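Local coordinates for E2A dna-binding protein (Human adenovirus 5, PDB 2WB0) that binds single-stranded DNA and, by forming multimers, unwinds the template without ATP during elongation of viral strand-displacement replication, at residues 64-69 against 294-299; 72-77 against 91-96; 216-221 against 302-307; 221-226 against 276-281; 240-245 against 271-276. All coordinates share one frame; numbering follows the deposited sequence.

How the interactions relate
Interactions 2, 3 and 4 are buried, 1 and 5 partly so. Interaction 3 is a packing of leucines that sets helix 300-315 on strand 216-220, which pairs with strand 95-99 of interaction 2. Helix 64-83 serves twice, meeting the segment 294-299 in interaction 1 and the loop before strand 95-99 in interaction 2. Interactions 1 and 4 share one zinc ion, with three of its cysteines in interaction 4 and Cys294 in interaction 1; Glu224 also ties the two through a salt bridge to Lys65. Interaction 5 is backbone pairing in the sheet that strand 297-299 of interaction 1 extends. A salt bridge and a water link mark interaction 1, a water link interaction 5.

Interaction 1 of 5, residues 64-69 against 294-299; sequences NKTFVT and CDFKIS. With ZN (zinc ion), chain C.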
# COMPACT_ATOMS: atom_id res chain seq x y z
N ASN A 64 -8.20 11.24 1.04
CA ASN A 64 -9.29 10.90 2.01
C ASN A 64 -10.04 9.64 1.61
O ASN A 64 -10.34 8.79 2.44
CB ASN A 64 -10.34 12.04 2.13
CG ASN A 64 -9.75 13.36 2.73
OD1 ASN A 64 -8.83 13.33 3.52
ND2 ASN A 64 -10.33 14.54 2.33
N LYS A 65 -10.31 9.51 0.33
CA LYS A 65 -11.04 8.38 -0.22
C LYS A 65 -10.27 7.10 0.01
O LYS A 65 -10.85 6.08 0.44
CB LYS A 65 -11.25 8.57 -1.73
CG LYS A 65 -11.88 7.36 -2.41
CD LYS A 65 -11.87 7.61 -3.94
CE LYS A 65 -11.79 6.33 -4.76
NZ LYS A 65 -11.67 6.63 -6.25
N THR A 66 -8.95 7.14 -0.25
CA THR A 66 -8.17 5.93 -0.10
C THR A 66 -8.09 5.57 1.38
O THR A 66 -8.15 4.41 1.69
CB THR A 66 -6.74 6.04 -0.65
OG1 THR A 66 -6.79 6.46 -2.03
CG2 THR A 66 -6.06 4.63 -0.59
N PHE A 67 -7.92 6.54 2.27
CA PHE A 67 -7.86 6.21 3.70
C PHE A 67 -9.17 5.45 4.16
O PHE A 67 -9.14 4.37 4.81
CB PHE A 67 -7.62 7.48 4.54
CG PHE A 67 -7.46 7.20 5.98
CD1 PHE A 67 -6.28 6.64 6.44
CD2 PHE A 67 -8.51 7.44 6.88
CE1 PHE A 67 -6.07 6.32 7.80
CE2 PHE A 67 -8.32 7.18 8.22
CZ PHE A 67 -7.09 6.55 8.67
N VAL A 68 -10.30 6.02 3.81
CA VAL A 68 -11.60 5.44 4.18
C VAL A 68 -11.85 4.07 3.55
O VAL A 68 -12.43 3.13 4.18
CB VAL A 68 -12.73 6.46 3.82
CG1 VAL A 68 -14.08 5.81 3.89
CG2 VAL A 68 -12.62 7.65 4.75
N THR A 69 -11.47 3.95 2.29
CA THR A 69 -11.57 2.64 1.60
C THR A 69 -10.74 1.57 2.28
O THR A 69 -11.20 0.42 2.44
CB THR A 69 -11.13 2.78 0.17
OG1 THR A 69 -12.11 3.62 -0.46
CG2 THR A 69 -11.06 1.37 -0.54
N CYS A 294 -5.74 4.36 -11.55
CA CYS A 294 -6.73 4.85 -10.62
C CYS A 294 -6.06 5.87 -9.70
O CYS A 294 -4.84 6.00 -9.77
CB CYS A 294 -7.33 3.70 -9.88
SG CYS A 294 -6.13 2.91 -8.72
N ASP A 295 -6.82 6.52 -8.83
CA ASP A 295 -6.27 7.57 -7.97
C ASP A 295 -5.90 7.02 -6.54
O ASP A 295 -5.72 7.79 -5.59
CB ASP A 295 -7.30 8.72 -7.87
CG ASP A 295 -8.68 8.27 -7.26
OD1 ASP A 295 -8.79 7.15 -6.64
OD2 ASP A 295 -9.69 9.05 -7.37
N PHE A 296 -5.77 5.68 -6.40
CA PHE A 296 -5.37 5.14 -5.10
C PHE A 296 -4.11 5.84 -4.56
O PHE A 296 -3.10 5.96 -5.29
CB PHE A 296 -5.14 3.63 -5.31
CG PHE A 296 -4.81 2.84 -4.03
CD1 PHE A 296 -5.81 2.15 -3.34
CD2 PHE A 296 -3.48 2.72 -3.61
CE1 PHE A 296 -5.48 1.40 -2.15
CE2 PHE A 296 -3.10 1.92 -2.42
CZ PHE A 296 -4.08 1.29 -1.69
N LYS A 297 -4.08 6.27 -3.30
CA LYS A 297 -2.86 6.95 -2.77
C LYS A 297 -2.90 6.95 -1.25
O LYS A 297 -3.81 7.53 -0.62
CB LYS A 297 -2.65 8.38 -3.28
CG LYS A 297 -1.30 9.06 -2.89
CD LYS A 297 -1.37 10.60 -3.09
CE LYS A 297 0.01 11.25 -3.36
NZ LYS A 297 0.22 12.70 -2.80
N ILE A 298 -1.95 6.24 -0.66
CA ILE A 298 -1.89 6.17 0.80
C ILE A 298 -0.47 5.94 1.25
O ILE A 298 0.23 5.09 0.68
CB ILE A 298 -2.84 5.10 1.38
CG1 ILE A 298 -2.78 5.08 2.93
CG2 ILE A 298 -2.56 3.67 0.70
CD1 ILE A 298 -4.15 4.50 3.53
N SER A 299 -0.04 6.66 2.30
CA SER A 299 1.34 6.60 2.74
C SER A 299 1.37 5.48 3.75
O SER A 299 0.33 5.13 4.34
CB SER A 299 1.83 7.94 3.39
OG SER A 299 1.01 8.23 4.57
ZN ZN C . -4.89 1.42 -10.00
O HOH W 1 -8.78 5.72 -3.65
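Lys65 and Asp295, both exposed, form a salt bridge, NZ of Lys65 lying 3.0 Å from OD1 of Asp295 on the syn lone pair of that oxygen; OD2 is a weaker partner. The side chains cross at about a right angle, and the stronger salt bridge of the same NZ goes to Glu224. Further in, the backbone N of Lys297 donates to OG1 of Thr66 over 3.0 Å with an N-H...O angle of 157°. That hydroxyl also bonds to Ser63 OG, and a water 2.7 Å from OG1 of Thr66 donates weakly to OD1 of Asp295. With OG1 beside its own backbone N (chi1 -55°), Thr66 turns CG2 the other way, over one face of the Phe296 ring, 3.8 Å from the centroid. The same methyl touches CB of Ile298 at 3.8 Å, while CD1 of Ile298 approaches CD1 of Phe67 at 4.2 Å. One threonine thus serves two chemistries, its hydroxyl holding the backbone N of Lys297 and its methyl packing on Phe296 and Ile298. Because Cys294 binds zinc, the contact joins the first turns of helix 64-83 to the metal site, and the lysine probably eases the close approach of Asp295 and Glu224.

Interaction 2 of 5, residues 72-77 against 91-96; sequences GRFLQA and EPTGCA
The Phe74 ring presents its edge to Thr93, whose CG2 lies near the ring plane, 3.6 Å from CD1 of Phe74. SG of Cys95 stands 4.0 Å from CZ of Phe74 in an oblique sulfur-aromatic contact. Leu303, Leu307 and Val310 of helix 300-315 also touch Phe74. The second flat group, the Arg73 guanidinium, has the carbonyl oxygen of Thr93 in plane at its edge. NH1 of Arg73 makes a weak but nearly straight bond to O of Thr93, 3.4 Å long with an angle of 164°; the stronger partner is outside, where NH2 donates to the carbonyl of Arg222. The Arg73 chain, extended from CG to NE, runs along the loop backbone, and its CD comes within 3.0 Å of O of Thr93. One turn on from Arg73, Ala77 packs against the loop: its CB is 3.5 Å from CG of Pro92, tighter than usual, and also touches the methyl of Thr93.

The loop is braced from within. Glu91 receives the backbone N of Gly94 on OE1, and both N and OG1 of Thr93 on OE2, the hydroxyl at 2.7 Å from OE2. OG1 of Thr93 in turn accepts from N of Cys95, an ST turn; its place between backbone N and carbonyl carbon (chi1 68°) leaves CG2 to meet Phe74 and Ala77. Glu91 therefore shapes a turn whose apolar surface fits helix 64-83, while Arg73 reaches weakly to the carbonyl of Thr93 and more firmly to that of Arg222, next to Cys223, linking the helix to the zinc site.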
# COMPACT_ATOMS: atom_id res chain seq x y z
N GLY A 72 -12.34 0.55 5.37
CA GLY A 72 -13.43 -0.33 4.93
C GLY A 72 -12.99 -1.77 4.74
O GLY A 72 -13.65 -2.73 5.19
N ARG A 73 -11.87 -1.96 4.07
CA ARG A 73 -11.37 -3.30 3.89
C ARG A 73 -10.97 -3.95 5.22
O ARG A 73 -11.12 -5.18 5.40
CB ARG A 73 -10.14 -3.25 2.97
CG ARG A 73 -10.40 -2.75 1.50
CD ARG A 73 -9.10 -3.05 0.68
NE ARG A 73 -8.96 -2.34 -0.64
CZ ARG A 73 -7.85 -2.32 -1.40
NH1 ARG A 73 -6.66 -2.83 -0.97
NH2 ARG A 73 -7.90 -1.70 -2.61
N PHE A 74 -10.37 -3.17 6.12
CA PHE A 74 -9.97 -3.76 7.39
C PHE A 74 -11.20 -4.11 8.21
O PHE A 74 -11.21 -5.13 8.85
CB PHE A 74 -9.06 -2.80 8.15
CG PHE A 74 -7.72 -2.69 7.54
CD1 PHE A 74 -7.00 -3.84 7.20
CD2 PHE A 74 -7.17 -1.41 7.25
CE1 PHE A 74 -5.73 -3.77 6.63
CE2 PHE A 74 -5.89 -1.34 6.69
CZ PHE A 74 -5.16 -2.47 6.39
N LEU A 75 -12.22 -3.27 8.17
CA LEU A 75 -13.45 -3.54 8.89
C LEU A 75 -14.10 -4.81 8.32
O LEU A 75 -14.48 -5.73 9.04
CB LEU A 75 -14.41 -2.38 8.65
CG LEU A 75 -15.49 -2.07 9.71
CD1 LEU A 75 -16.73 -1.34 9.24
CD2 LEU A 75 -15.71 -3.01 10.98
N GLN A 76 -14.17 -4.85 7.01
CA GLN A 76 -14.55 -6.08 6.33
C GLN A 76 -13.80 -7.30 6.81
O GLN A 76 -14.39 -8.36 7.05
CB GLN A 76 -14.40 -5.93 4.80
CG GLN A 76 -15.17 -7.12 4.07
CD GLN A 76 -14.90 -7.19 2.61
OE1 GLN A 76 -15.83 -7.25 1.78
NE2 GLN A 76 -13.66 -7.13 2.27
N ALA A 77 -12.49 -7.21 6.94
CA ALA A 77 -11.75 -8.36 7.37
C ALA A 77 -12.11 -8.78 8.80
O ALA A 77 -12.10 -9.99 9.13
CB ALA A 77 -10.25 -8.07 7.26
N GLU A 91 -9.29 -12.35 -0.45
CA GLU A 91 -8.72 -11.96 0.85
C GLU A 91 -9.18 -10.51 1.04
O GLU A 91 -9.05 -9.74 0.14
CB GLU A 91 -7.21 -12.12 0.86
CG GLU A 91 -6.55 -11.90 2.23
CD GLU A 91 -6.42 -10.38 2.50
OE1 GLU A 91 -6.19 -9.61 1.51
OE2 GLU A 91 -6.55 -9.96 3.64
N PRO A 92 -9.79 -10.15 2.18
CA PRO A 92 -10.49 -8.83 2.31
C PRO A 92 -9.57 -7.62 2.44
O PRO A 92 -9.94 -6.53 1.95
CB PRO A 92 -11.30 -8.96 3.63
CG PRO A 92 -10.50 -10.03 4.42
CD PRO A 92 -9.96 -11.00 3.37
N THR A 93 -8.42 -7.75 3.10
CA THR A 93 -7.61 -6.49 3.31
C THR A 93 -7.03 -5.93 2.03
O THR A 93 -6.87 -4.72 1.90
CB THR A 93 -6.47 -6.64 4.36
OG1 THR A 93 -5.46 -7.52 3.88
CG2 THR A 93 -7.05 -7.17 5.81
N GLY A 94 -6.67 -6.83 1.11
CA GLY A 94 -5.99 -6.46 -0.14
C GLY A 94 -4.57 -6.02 0.14
O GLY A 94 -4.01 -5.23 -0.62
N CYS A 95 -3.99 -6.49 1.26
CA CYS A 95 -2.67 -6.08 1.70
C CYS A 95 -1.87 -7.33 2.05
O CYS A 95 -2.43 -8.46 2.04
CB CYS A 95 -2.75 -5.24 2.99
SG CYS A 95 -3.53 -3.67 2.89
N ALA A 96 -0.57 -7.14 2.32
CA ALA A 96 0.39 -8.19 2.77
C ALA A 96 1.45 -7.52 3.68
O ALA A 96 1.52 -6.29 3.78
CB ALA A 96 1.08 -8.98 1.58

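Interaction 3 of 5, residues 216-221 against 302-307; sequences HLLMPL and DLLNAL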
# COMPACT_ATOMS: atom_id res chain seq x y z
N HIS A 216 8.39 -5.78 9.39
CA HIS A 216 7.40 -5.98 8.31
C HIS A 216 6.79 -4.67 7.82
O HIS A 216 6.44 -3.81 8.63
CB HIS A 216 6.28 -6.89 8.81
CG HIS A 216 6.69 -8.34 8.89
ND1 HIS A 216 7.34 -8.87 9.99
CD2 HIS A 216 6.52 -9.36 8.02
CE1 HIS A 216 7.60 -10.15 9.76
NE2 HIS A 216 7.12 -10.47 8.57
N LEU A 217 6.55 -4.54 6.51
CA LEU A 217 5.83 -3.38 6.04
C LEU A 217 4.41 -3.86 5.65
O LEU A 217 4.25 -4.75 4.82
CB LEU A 217 6.54 -2.76 4.79
CG LEU A 217 5.75 -1.69 4.00
CD1 LEU A 217 5.40 -0.41 4.88
CD2 LEU A 217 6.49 -1.28 2.65
N LEU A 218 3.40 -3.21 6.21
CA LEU A 218 2.05 -3.45 5.78
C LEU A 218 1.89 -2.66 4.50
O LEU A 218 2.03 -1.42 4.51
CB LEU A 218 1.12 -2.83 6.79
CG LEU A 218 -0.37 -3.05 6.84
CD1 LEU A 218 -1.23 -1.94 7.31
CD2 LEU A 218 -1.10 -4.16 6.04
N MET A 219 1.58 -3.37 3.44
CA MET A 219 1.48 -2.77 2.08
C MET A 219 0.27 -3.28 1.36
O MET A 219 -0.13 -4.45 1.53
CB MET A 219 2.76 -3.07 1.29
CG MET A 219 3.01 -4.62 0.97
SD MET A 219 4.58 -4.85 0.09
CE MET A 219 4.05 -6.15 -0.97
N PRO A 220 -0.29 -2.46 0.46
CA PRO A 220 -1.39 -2.99 -0.34
C PRO A 220 -0.89 -3.82 -1.53
O PRO A 220 0.14 -3.46 -2.14
CB PRO A 220 -2.11 -1.72 -0.84
CG PRO A 220 -0.92 -0.71 -0.99
CD PRO A 220 0.04 -1.05 0.15
N LEU A 221 -1.64 -4.89 -1.85
CA LEU A 221 -1.46 -5.69 -3.04
C LEU A 221 -2.42 -5.28 -4.12
O LEU A 221 -2.21 -5.64 -5.31
CB LEU A 221 -1.64 -7.17 -2.74
CG LEU A 221 -0.55 -7.82 -1.91
CD1 LEU A 221 -0.87 -9.29 -1.97
CD2 LEU A 221 0.82 -7.57 -2.47
N ASP A 302 -0.12 6.17 7.28
CA ASP A 302 -1.58 6.35 7.25
C ASP A 302 -2.19 5.00 7.02
O ASP A 302 -3.27 4.75 7.56
CB ASP A 302 -2.01 7.36 6.15
CG ASP A 302 -1.59 8.75 6.50
OD1 ASP A 302 -1.24 8.93 7.70
OD2 ASP A 302 -1.54 9.62 5.61
N LEU A 303 -1.53 4.12 6.27
CA LEU A 303 -2.09 2.76 6.06
C LEU A 303 -2.15 1.95 7.38
O LEU A 303 -3.15 1.26 7.69
CB LEU A 303 -1.26 1.98 5.03
CG LEU A 303 -1.90 0.91 4.12
CD1 LEU A 303 -0.86 -0.04 3.49
CD2 LEU A 303 -3.32 0.32 4.37
N LEU A 304 -1.08 2.03 8.17
CA LEU A 304 -1.06 1.35 9.46
C LEU A 304 -2.11 1.98 10.37
O LEU A 304 -2.84 1.28 11.04
CB LEU A 304 0.32 1.47 10.09
CG LEU A 304 0.83 0.45 11.10
CD1 LEU A 304 1.90 0.88 12.11
CD2 LEU A 304 0.02 -0.86 11.39
N ASN A 305 -2.23 3.31 10.34
CA ASN A 305 -3.25 3.97 11.16
C ASN A 305 -4.64 3.61 10.71
O ASN A 305 -5.55 3.57 11.57
CB ASN A 305 -3.15 5.50 11.14
CG ASN A 305 -2.28 6.08 12.29
OD1 ASN A 305 -2.04 5.43 13.30
ND2 ASN A 305 -1.89 7.31 12.13
N ALA A 306 -4.84 3.31 9.41
CA ALA A 306 -6.20 2.88 8.97
C ALA A 306 -6.50 1.58 9.70
O ALA A 306 -7.65 1.38 10.20
CB ALA A 306 -6.30 2.61 7.50
N LEU A 307 -5.52 0.69 9.76
CA LEU A 307 -5.72 -0.59 10.46
C LEU A 307 -6.00 -0.39 11.98
O LEU A 307 -6.91 -1.00 12.63
CB LEU A 307 -4.54 -1.54 10.23
CG LEU A 307 -4.54 -2.86 11.07
CD1 LEU A 307 -5.76 -3.75 10.79
CD2 LEU A 307 -3.24 -3.71 10.83
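Leu218 is the bump on strand 216-220, and the hollow that receives it lies between Leu303, Leu304 and Leu307 of helix 300-315. Its CG stands opposite the backbone N (chi1 -169°), a turn that sends CD1 at the helix backbone. There CD1 of Leu218 rests 3.8 Å from the carbonyl O of Leu303 and 3.9 Å from CA of Leu304. The branches round it are more distant: CD2 of Leu303 is 4.3 Å from CD1 of Leu218, and the corresponding CD2 atoms of Leu304 and Leu307 each lie 4.4 Å from it.

Leu303 answers with a bump of its own. Its CD1 lies against the strand between Leu218 and Pro220, 3.4 Å from O of Leu218 and 3.6 Å from CD of Pro220, with CA of Met219 also close by. No hydrogen bond crosses; the fit is van der Waals packing of aliphatic groups against each other and against backbone.

The strand passes almost perpendicular to the helix, their axes 8.7 Å apart at an angle of 85°. Phe275 of the neighbouring sheet touches both Pro220 and Leu303, and Met203 and Leu206 of helix 189-206 touch Leu304. The result is a helix packed across strand 216-220, itself paired antiparallel with strand 95-99, in the buried core of this DNA-binding domain.

Interaction 4 of 5, residues 221-226 against 276-281; sequences LRCECN and QCCNPV. With ZN (zinc ion), chain C.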
# COMPACT_ATOMS: atom_id res chain seq x y z
N LEU A 221 -1.64 -4.89 -1.85
CA LEU A 221 -1.46 -5.69 -3.04
C LEU A 221 -2.42 -5.28 -4.12
O LEU A 221 -2.21 -5.64 -5.31
CB LEU A 221 -1.64 -7.17 -2.74
CG LEU A 221 -0.55 -7.82 -1.91
CD1 LEU A 221 -0.87 -9.29 -1.97
CD2 LEU A 221 0.82 -7.57 -2.47
N ARG A 222 -3.45 -4.48 -3.75
CA ARG A 222 -4.47 -4.12 -4.74
C ARG A 222 -4.82 -2.67 -4.69
O ARG A 222 -5.01 -2.10 -3.61
CB ARG A 222 -5.78 -4.90 -4.47
CG ARG A 222 -5.50 -6.40 -4.28
CD ARG A 222 -6.80 -7.25 -4.24
NE ARG A 222 -7.78 -6.93 -3.20
CZ ARG A 222 -8.18 -7.75 -2.23
NH1 ARG A 222 -7.55 -8.94 -2.00
NH2 ARG A 222 -9.15 -7.32 -1.40
N CYS A 223 -4.88 -2.06 -5.86
CA CYS A 223 -5.41 -0.72 -5.98
C CYS A 223 -6.85 -0.94 -6.55
O CYS A 223 -7.38 -2.02 -6.42
CB CYS A 223 -4.54 0.17 -6.84
SG CYS A 223 -4.42 -0.41 -8.56
N GLU A 224 -7.47 0.06 -7.16
CA GLU A 224 -8.81 -0.13 -7.75
C GLU A 224 -8.73 -1.03 -8.95
O GLU A 224 -9.64 -1.84 -9.18
CB GLU A 224 -9.34 1.22 -8.23
CG GLU A 224 -9.51 2.16 -7.05
CD GLU A 224 -10.11 3.56 -7.43
OE1 GLU A 224 -10.88 3.65 -8.45
OE2 GLU A 224 -9.77 4.56 -6.70
N CYS A 225 -7.61 -0.93 -9.69
CA CYS A 225 -7.48 -1.66 -10.94
C CYS A 225 -7.53 -3.18 -10.80
O CYS A 225 -8.05 -3.84 -11.69
CB CYS A 225 -6.18 -1.26 -11.70
SG CYS A 225 -5.98 0.55 -11.89
N ASN A 226 -6.93 -3.74 -9.74
CA ASN A 226 -7.03 -5.17 -9.51
C ASN A 226 -7.72 -5.50 -8.20
O ASN A 226 -7.34 -6.46 -7.54
CB ASN A 226 -5.63 -5.85 -9.55
CG ASN A 226 -4.64 -5.21 -8.56
OD1 ASN A 226 -4.89 -4.15 -7.99
ND2 ASN A 226 -3.50 -5.83 -8.43
N GLN A 276 0.69 4.00 -4.51
CA GLN A 276 -0.23 4.55 -5.50
C GLN A 276 -0.75 3.43 -6.34
O GLN A 276 -0.51 2.24 -6.01
CB GLN A 276 0.45 5.66 -6.39
CG GLN A 276 0.75 6.89 -5.55
CD GLN A 276 1.71 7.87 -6.17
OE1 GLN A 276 1.29 8.89 -6.77
NE2 GLN A 276 2.99 7.59 -6.06
N CYS A 277 -1.40 3.80 -7.44
CA CYS A 277 -1.93 2.81 -8.42
C CYS A 277 -0.82 1.81 -8.83
O CYS A 277 0.34 2.17 -8.79
CB CYS A 277 -2.35 3.53 -9.69
SG CYS A 277 -3.08 2.43 -10.93
N CYS A 278 -1.18 0.57 -9.20
CA CYS A 278 -0.17 -0.31 -9.86
C CYS A 278 0.61 0.44 -10.95
O CYS A 278 1.84 0.30 -11.05
CB CYS A 278 -0.82 -1.51 -10.53
SG CYS A 278 -1.55 -2.67 -9.35
N ASN A 279 -0.11 1.23 -11.76
CA ASN A 279 0.53 1.94 -12.89
C ASN A 279 0.02 3.37 -12.94
O ASN A 279 -0.82 3.72 -13.77
CB ASN A 279 0.23 1.24 -14.18
CG ASN A 279 0.65 -0.20 -14.14
OD1 ASN A 279 -0.16 -1.12 -13.87
ND2 ASN A 279 1.93 -0.42 -14.37
N PRO A 280 0.56 4.20 -12.09
CA PRO A 280 0.05 5.57 -12.06
C PRO A 280 0.45 6.31 -13.34
O PRO A 280 1.48 6.02 -13.93
CB PRO A 280 0.71 6.21 -10.84
CG PRO A 280 1.48 5.08 -10.10
CD PRO A 280 1.63 3.92 -11.10
N VAL A 281 -0.38 7.26 -13.74
CA VAL A 281 -0.16 8.11 -14.92
C VAL A 281 0.63 9.38 -14.54
O VAL A 281 0.26 10.12 -13.61
CB VAL A 281 -1.52 8.44 -15.55
CG1 VAL A 281 -1.47 9.68 -16.46
CG2 VAL A 281 -2.05 7.22 -16.31
ZN ZN C . -4.89 1.42 -10.00
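Cys223 and Cys225, both from 221-226, bind the zinc ion through SG together with SG of Cys277 from 276-281, each at 2.3 to 2.4 Å from the metal. The thiolates crowd together as ligands of one ion must, SG of Cys225 lying 3.6 Å from SG of Cys277 and SG of Cys223 lying 3.9 Å from it. The cysteines of 221-226 reach the ion by different turns: SG of Cys223 sits between its backbone N and carbonyl carbon (chi1 63°), whereas SG of Cys225 lies opposite its carbonyl carbon (chi1 -50°).

Cys294 completes the site, making this a four-cysteine zinc centre built from two loops and the approach to strand 297-299. A Cys-X-Cys pair, Cys223 and Cys225, supplies one half of the ligands.

Hydrogen bonds to sulfur form a second shell. The backbone N of Cys278 points straight at SG of Cys223, 3.4 Å away with an angle of 176°, and N of Asn279 donates to SG of Cys277. A weak bond runs from N of Cys225 to SG of Cys223. Such N-H groups would be expected to draw off part of the thiolate charge.

Asn226 folds its own loop: OD1 accepts from N of Cys223 at 3.0 Å, in the carbonyl plane. Van der Waals contact adds SG of Cys278, 3.7 Å from SG of Cys223 and 3.8 Å from ND2 of Asn226.

Interaction 5 of 5, residues 240-245 against 271-276; sequences PKLTPF and ALIVFQ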
# COMPACT_ATOMS: atom_id res chain seq x y z
N PRO A 240 0.38 -2.20 -6.23
CA PRO A 240 0.53 -0.74 -6.07
C PRO A 240 1.99 -0.26 -6.05
O PRO A 240 2.86 -0.86 -5.34
CB PRO A 240 -0.15 -0.50 -4.69
CG PRO A 240 -1.39 -1.43 -4.83
CD PRO A 240 -0.74 -2.72 -5.44
N LYS A 241 2.29 0.81 -6.83
CA LYS A 241 3.64 1.30 -6.85
C LYS A 241 4.06 1.81 -5.44
O LYS A 241 3.23 2.36 -4.69
CB LYS A 241 3.77 2.50 -7.82
CG LYS A 241 5.21 2.82 -8.14
CD LYS A 241 5.21 4.06 -9.12
CE LYS A 241 6.62 4.43 -9.77
NZ LYS A 241 7.55 4.89 -8.67
N LEU A 242 5.34 1.65 -5.14
CA LEU A 242 5.92 2.13 -3.86
C LEU A 242 6.92 3.20 -4.18
O LEU A 242 7.89 2.95 -4.88
CB LEU A 242 6.65 0.94 -3.14
CG LEU A 242 6.95 1.11 -1.66
CD1 LEU A 242 7.26 -0.31 -1.08
CD2 LEU A 242 8.16 2.04 -1.46
N THR A 243 6.68 4.42 -3.68
CA THR A 243 7.54 5.55 -4.04
C THR A 243 7.85 6.34 -2.76
O THR A 243 6.93 6.68 -2.00
CB THR A 243 6.81 6.51 -5.06
OG1 THR A 243 6.40 5.72 -6.17
CG2 THR A 243 7.80 7.69 -5.60
N PRO A 244 9.13 6.64 -2.50
CA PRO A 244 9.40 7.49 -1.33
C PRO A 244 9.13 9.00 -1.64
O PRO A 244 9.57 9.46 -2.73
CB PRO A 244 10.87 7.24 -1.02
CG PRO A 244 11.48 6.72 -2.38
CD PRO A 244 10.36 6.05 -3.12
N PHE A 245 8.43 9.71 -0.76
CA PHE A 245 8.21 11.17 -0.92
C PHE A 245 8.90 11.90 0.24
O PHE A 245 8.70 11.54 1.40
CB PHE A 245 6.73 11.53 -0.81
CG PHE A 245 5.89 11.21 -2.04
CD1 PHE A 245 6.09 10.07 -2.79
CD2 PHE A 245 4.79 12.05 -2.36
CE1 PHE A 245 5.34 9.81 -3.97
CE2 PHE A 245 3.97 11.78 -3.49
CZ PHE A 245 4.24 10.63 -4.29
N ALA A 271 11.07 11.17 5.24
CA ALA A 271 10.54 10.73 3.93
C ALA A 271 9.53 9.62 4.24
O ALA A 271 9.72 8.86 5.20
CB ALA A 271 11.65 10.17 2.97
N LEU A 272 8.43 9.60 3.49
CA LEU A 272 7.41 8.57 3.66
C LEU A 272 7.38 7.64 2.45
O LEU A 272 7.54 8.07 1.32
CB LEU A 272 6.02 9.23 3.74
CG LEU A 272 5.52 9.62 5.13
CD1 LEU A 272 6.48 9.66 6.32
CD2 LEU A 272 4.24 10.40 5.23
N ILE A 273 7.10 6.36 2.71
CA ILE A 273 6.77 5.42 1.62
C ILE A 273 5.32 5.78 1.24
O ILE A 273 4.44 5.87 2.11
CB ILE A 273 6.76 3.95 2.16
CG1 ILE A 273 8.19 3.52 2.51
CG2 ILE A 273 5.95 2.99 1.16
CD1 ILE A 273 8.33 2.12 3.20
N VAL A 274 5.06 5.95 -0.05
CA VAL A 274 3.74 6.22 -0.48
C VAL A 274 3.31 5.19 -1.55
O VAL A 274 4.03 4.97 -2.52
CB VAL A 274 3.66 7.63 -1.12
CG1 VAL A 274 2.27 7.89 -1.66
CG2 VAL A 274 4.07 8.74 -0.10
N PHE A 275 2.12 4.59 -1.38
CA PHE A 275 1.57 3.60 -2.25
C PHE A 275 0.57 4.28 -3.20
O PHE A 275 -0.31 4.99 -2.71
CB PHE A 275 0.82 2.50 -1.45
CG PHE A 275 1.71 1.78 -0.45
CD1 PHE A 275 2.77 0.96 -0.88
CD2 PHE A 275 1.46 1.93 0.91
CE1 PHE A 275 3.59 0.32 0.06
CE2 PHE A 275 2.29 1.30 1.86
CZ PHE A 275 3.33 0.47 1.41
N GLN A 276 0.69 4.00 -4.51
CA GLN A 276 -0.23 4.55 -5.50
C GLN A 276 -0.75 3.43 -6.34
O GLN A 276 -0.51 2.24 -6.01
CB GLN A 276 0.45 5.66 -6.39
CG GLN A 276 0.75 6.89 -5.55
CD GLN A 276 1.71 7.87 -6.17
OE1 GLN A 276 1.29 8.89 -6.77
NE2 GLN A 276 2.99 7.59 -6.06
O HOH W 2 3.92 5.25 -5.54
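Phe245 and Val274 meet at about a right angle, CG2 of Val274 lying over one face of the ring, 3.9 Å from its centroid. The valine methyl is brought there by its place beside its own backbone N, opposite the carbonyl carbon. Phe245 and Gln276 approach each other from opposite directions, the amide plane 79° from the ring plane and NE2 of Gln276 3.7 Å from CZ of Phe245. NE2 also donates to a water that donates in turn to O of Val274 and lies 2.6 Å from OG1 of Thr243; that hydroxyl also accepts from NZ of Lys241.

On the other face of the sheet, Leu242 and Phe275 lie side by side and point the same way, CG of Leu242 3.9 Å from CE1 of Phe275. Ile273 crosses Leu242 at a slant, with CG2 3.5 Å from CG of Leu242 and over a face of the Phe275 ring.

Between the two faces the antiparallel backbones are joined in the hydrogen-bonded pairs Thr243-Val274 and Phe245-Leu272; N of Phe245 meets O of Leu272 at 2.8 Å, in the carbonyl plane. N of Gln276 adds a bond to O of Lys241. The two faces differ in chemistry: Leu242, Ile273 and Phe275 form an apolar surface, Phe275 also packing on helix 300-315, whereas the side with Thr243 and Gln276 keeps polar groups together through water, beside an aromatic patch that Phe61 extends.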